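PDB 6IO1: aminotransferase, class III from Thermomicrobium roseum, which acts as a thermostable (S)-enantioselective omega-transaminase, probably moving amino groups between substrates by way of a pyridoxal phosphate cofactor. Local coordinates for residues E199-V202 and A203-Q207; V237-D240 and G241-P244. One frame throughout, in Å; residues are numbered along the deposited sequence.

How the interactions relate
Interaction 1 lies along helix 198-216, towards the outside of the chain, and is only partly buried: E199, E200 and R204 are exposed, while F201 and L205 are buried. Interaction 2 is more deeply set, at the turn that starts helix 242-253. The two are neighbours, with centres 10 Å apart, and their apolar sides meet: V202 CG2 lies 3.6 Å from P239 CG, and L205 CD1 lies 3.6 Å from Y242 CD1. Their chemistry differs with their place. Within the helix, regular backbone bonds accompany a methyl resting on a ring; at the turn, two prolines and a glycine set the course of the chain, with a water bridging its backbone, beside two aromatic side chains.

Interaction 1: E199-V202 and A203-Q207; sequences EEFV and ARLVQ
The side chain of L205 lies over a face of the F201 ring, one helical turn earlier, and the two cross at a slant. Methyl CD1 of L205 stands 3.9 Å from the ring centroid of F201, 4° off its normal, a CH-pi contact over the middle of the ring. The other methyl, CD2 of L205, reaches the ring margin at F201 CE1, 4.0 Å away. With CG of F201 anti to the backbone N (chi1 -169°), this atom lies beside the residue's own carbonyl carbon, which turns the ring to where the branched end of L205 can meet it. Both residues belong to helix 198-216 of this class III aminotransferase, which packs against the start of helix 242-253 through V202 and L205 on Y242, while F201 also rests on P239. With an alanine here in place of F201, CD1 of L205 would probably lose the face beneath it and a gap would open beside P239. V202 and V206 repeat the spacing of one turn more loosely, V202 CG1 being 4.2 Å from V206 CG2. The backbone is tied i to i+4, L205 N donating to F201 O at 3.0 Å, and E200 OE2 accepts the N-H of T197 at the helix start.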
loop_
_atom_site.group_PDB
_atom_site.type_symbol
_atom_site.label_atom_id
_atom_site.label_comp_id
_atom_site.label_asym_id
_atom_site.label_seq_id
_atom_site.Cartn_x
_atom_site.Cartn_y
_atom_site.Cartn_z
ATOM N N GLU B 199 23.873 -26.788 -15.290
ATOM C CA GLU B 199 23.349 -28.007 -14.682
ATOM C C GLU B 199 23.935 -28.230 -13.290
ATOM O O GLU B 199 23.199 -28.532 -12.343
ATOM C CB GLU B 199 23.636 -29.198 -15.593
ATOM C CG GLU B 199 23.197 -30.541 -15.042
ATOM C CD GLU B 199 23.131 -31.607 -16.117
ATOM O OE1 GLU B 199 22.284 -32.517 -16.007
ATOM O OE2 GLU B 199 23.925 -31.528 -17.079
ATOM N N GLU B 200 25.257 -28.091 -13.146
ATOM C CA GLU B 200 25.889 -28.299 -11.844
ATOM C C GLU B 200 25.411 -27.267 -10.829
ATOM O O GLU B 200 25.155 -27.597 -9.662
ATOM C CB GLU B 200 27.411 -28.236 -11.988
ATOM C CG GLU B 200 28.021 -29.314 -12.873
ATOM C CD GLU B 200 29.456 -29.002 -13.262
ATOM O OE1 GLU B 200 30.303 -29.921 -13.219
ATOM O OE2 GLU B 200 29.739 -27.836 -13.612
ATOM N N PHE B 201 25.293 -26.009 -11.257
ATOM C CA PHE B 201 24.804 -24.954 -10.375
ATOM C C PHE B 201 23.378 -25.237 -9.918
ATOM O O PHE B 201 23.052 -25.083 -8.732
ATOM C CB PHE B 201 24.892 -23.611 -11.102
ATOM C CG PHE B 201 24.661 -22.418 -10.224
ATOM C CD1 PHE B 201 24.999 -22.446 -8.882
ATOM C CD2 PHE B 201 24.118 -21.257 -10.750
ATOM C CE1 PHE B 201 24.788 -21.341 -8.079
ATOM C CE2 PHE B 201 23.906 -20.151 -9.954
ATOM C CZ PHE B 201 24.240 -20.192 -8.617
ATOM N N VAL B 202 22.515 -25.656 -10.847
ATOM C CA VAL B 202 21.138 -25.996 -10.497
ATOM C C VAL B 202 21.108 -27.171 -9.531
ATOM O O VAL B 202 20.298 -27.203 -8.597
ATOM C CB VAL B 202 20.320 -26.282 -11.771
ATOM C CG1 VAL B 202 18.989 -26.931 -11.421
ATOM C CG2 VAL B 202 20.090 -25.000 -12.551
ATOM N N ALA B 203 21.983 -28.158 -9.740
ATOM C CA ALA B 203 22.043 -29.295 -8.826
ATOM C C ALA B 203 22.426 -28.845 -7.422
ATOM O O ALA B 203 21.835 -29.296 -6.431
ATOM C CB ALA B 203 23.030 -30.339 -9.347
ATOM N N ARG B 204 23.401 -27.938 -7.320
ATOM C CA ARG B 204 23.798 -27.425 -6.010
ATOM C C ARG B 204 22.650 -26.679 -5.341
ATOM O O ARG B 204 22.402 -26.846 -4.139
ATOM C CB ARG B 204 24.997 -26.489 -6.150
ATOM C CG ARG B 204 26.320 -27.136 -6.502
ATOM C CD ARG B 204 27.408 -26.078 -6.407
ATOM N NE ARG B 204 28.759 -26.612 -6.536
ATOM C CZ ARG B 204 29.856 -25.908 -6.278
ATOM N NH1 ARG B 204 29.755 -24.654 -5.857
ATOM N NH2 ARG B 204 31.053 -26.460 -6.422
ATOM N N LEU B 205 21.936 -25.849 -6.107
ATOM C CA LEU B 205 20.820 -25.095 -5.543
ATOM C C LEU B 205 19.702 -26.022 -5.075
ATOM O O LEU B 205 19.112 -25.811 -4.007
ATOM C CB LEU B 205 20.299 -24.090 -6.569
ATOM C CG LEU B 205 21.315 -23.040 -7.026
ATOM C CD1 LEU B 205 20.918 -22.452 -8.370
ATOM C CD2 LEU B 205 21.477 -21.945 -5.981
ATOM N N VAL B 206 19.402 -27.058 -5.863
ATOM C CA VAL B 206 18.374 -28.022 -5.480
ATOM C C VAL B 206 18.778 -28.750 -4.205
ATOM O O VAL B 206 17.954 -28.966 -3.306
ATOM C CB VAL B 206 18.114 -29.008 -6.635
ATOM C CG1 VAL B 206 17.306 -30.204 -6.153
ATOM C CG2 VAL B 206 17.406 -28.307 -7.778
ATOM N N GLN B 207 20.053 -29.137 -4.108
ATOM C CA GLN B 207 20.533 -29.812 -2.907
ATOM C C GLN B 207 20.398 -28.915 -1.684
ATOM O O GLN B 207 19.958 -29.365 -0.614
ATOM C CB GLN B 207 21.988 -30.230 -3.112
ATOM C CG GLN B 207 22.606 -31.028 -1.984
ATOM C CD GLN B 207 23.930 -31.644 -2.392
ATOM O OE1 GLN B 207 24.003 -32.830 -2.717
ATOM N NE2 GLN B 207 24.983 -30.835 -2.396
#

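Interaction 2: V237-D240 and G241-P244; sequences VPPD and GYWP
P238 overlaps the side of Y242, its CB lying 3.8 Å from Y242 CD2, while its CG meets the indole of W243 at NE1, 3.9 Å away. These side chains gather round a type II beta turn from P239 to Y242 that leads into helix 242-253, with G241 in the N-cap position. The turn closes through the N-H of Y242, which donates to P239 O at 3.1 Å with the N well above the carbonyl plane, 38° out of it. G241 takes the positive phi (86°) of the third turn position, where a CB would be jammed against the carbonyl O of D240. P239 sets its ring aslant to Y242, CG of P239 being 4.0 Å from Y242 CB. At chi1 165° the Y242 phenol swings away from its own backbone N, along the flank of P238, until CE2 of Y242 stands 3.8 Å above the plane of the W243 indole. The polar ends of both aromatics are held by other parts of the chain: Y242 OH bonds to R150 NH1 and W243 NE1 to P228 O. The W243 side chain is about 11 Å from the bound PMP. One water bridges the turn to the first helical turn, accepting from W243 N at 3.0 Å and donating to P239 O at 3.2 Å.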
loop_
_atom_site.group_PDB
_atom_site.type_symbol
_atom_site.label_atom_id
_atom_site.label_comp_id
_atom_site.label_asym_id
_atom_site.label_seq_id
_atom_site.Cartn_x
_atom_site.Cartn_y
_atom_site.Cartn_z
ATOM N N VAL B 237 19.529 -13.305 -13.429
ATOM C CA VAL B 237 18.857 -14.220 -14.344
ATOM C C VAL B 237 19.196 -15.639 -13.907
ATOM O O VAL B 237 20.379 -16.002 -13.852
ATOM C CB VAL B 237 19.267 -13.963 -15.803
ATOM C CG1 VAL B 237 18.479 -14.862 -16.741
ATOM C CG2 VAL B 237 19.060 -12.499 -16.160
ATOM N N PRO B 238 18.207 -16.465 -13.584
ATOM C CA PRO B 238 18.497 -17.798 -13.063
ATOM C C PRO B 238 19.079 -18.681 -14.150
ATOM O O PRO B 238 18.850 -18.440 -15.345
ATOM C CB PRO B 238 17.121 -18.304 -12.609
ATOM C CG PRO B 238 16.168 -17.604 -13.516
ATOM C CD PRO B 238 16.760 -16.235 -13.740
ATOM N N PRO B 239 19.844 -19.705 -13.784
ATOM C CA PRO B 239 20.381 -20.610 -14.800
ATOM C C PRO B 239 19.266 -21.435 -15.420
ATOM O O PRO B 239 18.183 -21.598 -14.853
ATOM C CB PRO B 239 21.359 -21.490 -14.014
ATOM C CG PRO B 239 20.840 -21.462 -12.618
ATOM C CD PRO B 239 20.256 -20.090 -12.422
ATOM N N ASP B 240 19.542 -21.943 -16.617
ATOM C CA ASP B 240 18.562 -22.755 -17.323
ATOM C C ASP B 240 18.208 -23.992 -16.508
ATOM O O ASP B 240 19.091 -24.683 -15.989
ATOM C CB ASP B 240 19.102 -23.147 -18.697
ATOM C CG ASP B 240 19.382 -21.942 -19.577
ATOM O OD1 ASP B 240 18.632 -20.948 -19.480
ATOM O OD2 ASP B 240 20.346 -21.990 -20.368
ATOM N N GLY B 241 16.910 -24.269 -16.395
ATOM C CA GLY B 241 16.435 -25.420 -15.657
ATOM C C GLY B 241 16.259 -25.205 -14.168
ATOM O O GLY B 241 15.838 -26.137 -13.472
ATOM N N TYR B 242 16.572 -24.012 -13.658
ATOM C CA TYR B 242 16.473 -23.755 -12.223
ATOM C C TYR B 242 15.031 -23.854 -11.739
ATOM O O TYR B 242 14.726 -24.584 -10.785
ATOM C CB TYR B 242 17.058 -22.374 -11.911
ATOM C CG TYR B 242 16.706 -21.820 -10.547
ATOM C CD1 TYR B 242 17.485 -22.117 -9.437
ATOM C CD2 TYR B 242 15.609 -20.984 -10.373
ATOM C CE1 TYR B 242 17.175 -21.611 -8.190
ATOM C CE2 TYR B 242 15.290 -20.475 -9.128
ATOM C CZ TYR B 242 16.076 -20.791 -8.041
ATOM O OH TYR B 242 15.765 -20.285 -6.800
ATOM N N TRP B 243 14.128 -23.120 -12.390
ATOM C CA TRP B 243 12.746 -23.045 -11.919
ATOM C C TRP B 243 12.016 -24.381 -11.960
ATOM O O TRP B 243 11.314 -24.697 -10.984
ATOM C CB TRP B 243 12.000 -21.960 -12.703
ATOM C CG TRP B 243 12.176 -20.611 -12.089
ATOM C CD1 TRP B 243 12.784 -19.526 -12.648
ATOM C CD2 TRP B 243 11.761 -20.211 -10.779
ATOM N NE1 TRP B 243 12.763 -18.468 -11.769
ATOM C CE2 TRP B 243 12.141 -18.864 -10.614
ATOM C CE3 TRP B 243 11.099 -20.858 -9.730
ATOM C CZ2 TRP B 243 11.880 -18.154 -9.444
ATOM C CZ3 TRP B 243 10.842 -20.153 -8.571
ATOM C CH2 TRP B 243 11.232 -18.815 -8.437
ATOM N N PRO B 244 12.098 -25.191 -13.025
ATOM C CA PRO B 244 11.409 -26.493 -12.974
ATOM C C PRO B 244 11.878 -27.374 -11.830
ATOM O O PRO B 244 11.049 -27.977 -11.139
ATOM C CB PRO B 244 11.726 -27.112 -14.343
ATOM C CG PRO B 244 11.993 -25.953 -15.227
ATOM C CD PRO B 244 12.662 -24.929 -14.363
HETATM O O HOH W 1 14.970 -21.587 -14.804
#